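Local coordinates for integron gene cassette protein HFX_CASS3 (Uncultured bacterium, PDB 3FYN) that is of unknown function but, as a member of the GNAT acetyltransferase family, may transfer an acetyl group from acetyl-CoA to an unidentified acceptor, at residues V38-M41 with S42-Y45. Numbering follows the deposited sequence. Where two conformers were deposited one is given.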
# COMPACT_ATOMS: atom_id res chain seq x y z
N VAL A 38 -9.37 5.87 -19.32
CA VAL A 38 -10.65 6.22 -18.72
C VAL A 38 -11.79 5.35 -19.27
O VAL A 38 -12.64 4.89 -18.51
CB VAL A 38 -10.96 7.72 -18.89
CG1 VAL A 38 -12.38 8.02 -18.43
CG2 VAL A 38 -9.96 8.54 -18.08
N ARG A 39 -11.80 5.12 -20.59
CA ARG A 39 -12.81 4.25 -21.16
C ARG A 39 -12.71 2.84 -20.60
O ARG A 39 -13.72 2.22 -20.24
CB ARG A 39 -12.73 4.19 -22.69
CG ARG A 39 -13.73 3.21 -23.28
CD ARG A 39 -13.79 3.27 -24.79
NE ARG A 39 -12.58 2.74 -25.41
CZ ARG A 39 -11.55 3.49 -25.79
NH1 ARG A 39 -11.58 4.80 -25.59
NH2 ARG A 39 -10.49 2.93 -26.35
N LEU A 40 -11.49 2.32 -20.52
CA LEU A 40 -11.29 0.97 -20.02
C LEU A 40 -11.72 0.86 -18.55
O LEU A 40 -12.40 -0.09 -18.17
CB LEU A 40 -9.84 0.52 -20.20
CG LEU A 40 -9.44 0.23 -21.66
CD1 LEU A 40 -7.94 0.07 -21.75
CD2 LEU A 40 -10.16 -1.01 -22.19
N MSE A 41 -11.33 1.84 -17.74
CA MSE A 41 -11.74 1.83 -16.34
C MSE A 41 -13.26 1.94 -16.22
O MSE A 41 -13.87 1.34 -15.35
CB MSE A 41 -11.07 2.96 -15.56
CG MSE A 41 -11.26 2.85 -14.05
SE MSE A 41 -10.35 4.26 -13.11
CE MSE A 41 -10.82 3.81 -11.27
N SER A 42 -13.87 2.70 -17.12
CA SER A 42 -15.33 2.84 -17.12
C SER A 42 -15.99 1.52 -17.46
O SER A 42 -17.03 1.16 -16.88
CB SER A 42 -15.77 3.92 -18.11
OG SER A 42 -15.27 5.19 -17.74
N GLU A 43 -15.40 0.77 -18.39
CA GLU A 43 -15.93 -0.54 -18.75
C GLU A 43 -15.80 -1.50 -17.58
O GLU A 43 -16.72 -2.25 -17.25
CB GLU A 43 -15.20 -1.09 -19.98
CG GLU A 43 -15.48 -0.31 -21.25
CD GLU A 43 -14.70 -0.83 -22.43
OE1 GLU A 43 -14.11 -1.93 -22.32
OE2 GLU A 43 -14.68 -0.15 -23.48
N PHE A 44 -14.62 -1.47 -16.95
CA PHE A 44 -14.31 -2.28 -15.78
C PHE A 44 -15.35 -2.03 -14.69
O PHE A 44 -15.91 -2.96 -14.11
CB PHE A 44 -12.89 -1.89 -15.32
CG PHE A 44 -12.36 -2.68 -14.15
CD1 PHE A 44 -12.83 -3.95 -13.87
CD2 PHE A 44 -11.35 -2.15 -13.37
CE1 PHE A 44 -12.32 -4.67 -12.80
CE2 PHE A 44 -10.83 -2.86 -12.30
CZ PHE A 44 -11.31 -4.12 -12.02
N TYR A 45 -15.62 -0.75 -14.43
CA TYR A 45 -16.62 -0.38 -13.43
C TYR A 45 -18.05 -0.76 -13.82
O TYR A 45 -18.83 -1.21 -12.98
CB TYR A 45 -16.50 1.10 -13.09
CG TYR A 45 -15.51 1.33 -11.97
CD1 TYR A 45 -14.18 0.94 -12.11
CD2 TYR A 45 -15.91 1.87 -10.76
CE1 TYR A 45 -13.27 1.11 -11.09
CE2 TYR A 45 -15.00 2.05 -9.73
CZ TYR A 45 -13.69 1.67 -9.90
OH TYR A 45 -12.78 1.84 -8.88
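With CG anti to the backbone N (chi1 -170°) and every later torsion extended, the selenomethionine Met41 runs straight out beside Tyr45, both side chains pointing the same way from neighbouring turns of helix 34-47. Its methyl CE ends 3.7 Å from Tyr45 CE1 and equally close to the phenol oxygen, while Met41 CG lies 4.0 Å from both Tyr45 CD1 and CE1. At Ser42, chi1 of -63° sets OG beside its own backbone N, where in the conformer given it donates to Val38 O at 2.8 Å. The main-chain Ser42 N bonds the same oxygen at 2.9 Å, and the two donors approach from opposite faces of the carbonyl plane, the hydroxyl standing well above it. The regular i to i+4 pattern continues with Tyr45 N to Met41 O at 2.9 Å. On another side of the helix, Arg39 CG is 3.5 Å from Glu43 OE2, whereas Arg39 NE, at 4.1 Å, is too far from that oxygen for a salt bridge; Glu43 OE1 instead pairs with Arg109. Helix 34-47 lies against strands 81-93 and 98-108 and helix 54-66, and Met41 also packs on Met94 of the second subunit. The Tyr45 side chain is about 4 Å from a bound magnesium ion. Were Tyr45 replaced by alanine, Met41 CE would lose both ring and phenol oxygen, and the end of its side chain would probably be freer to turn. Chemically, the contact combines apolar packing on the buried Met41–Tyr45 side, a Val38 carbonyl gripped twice in this Ser42 conformer, and a carboxylate whose charge is probably balanced chiefly by Arg109.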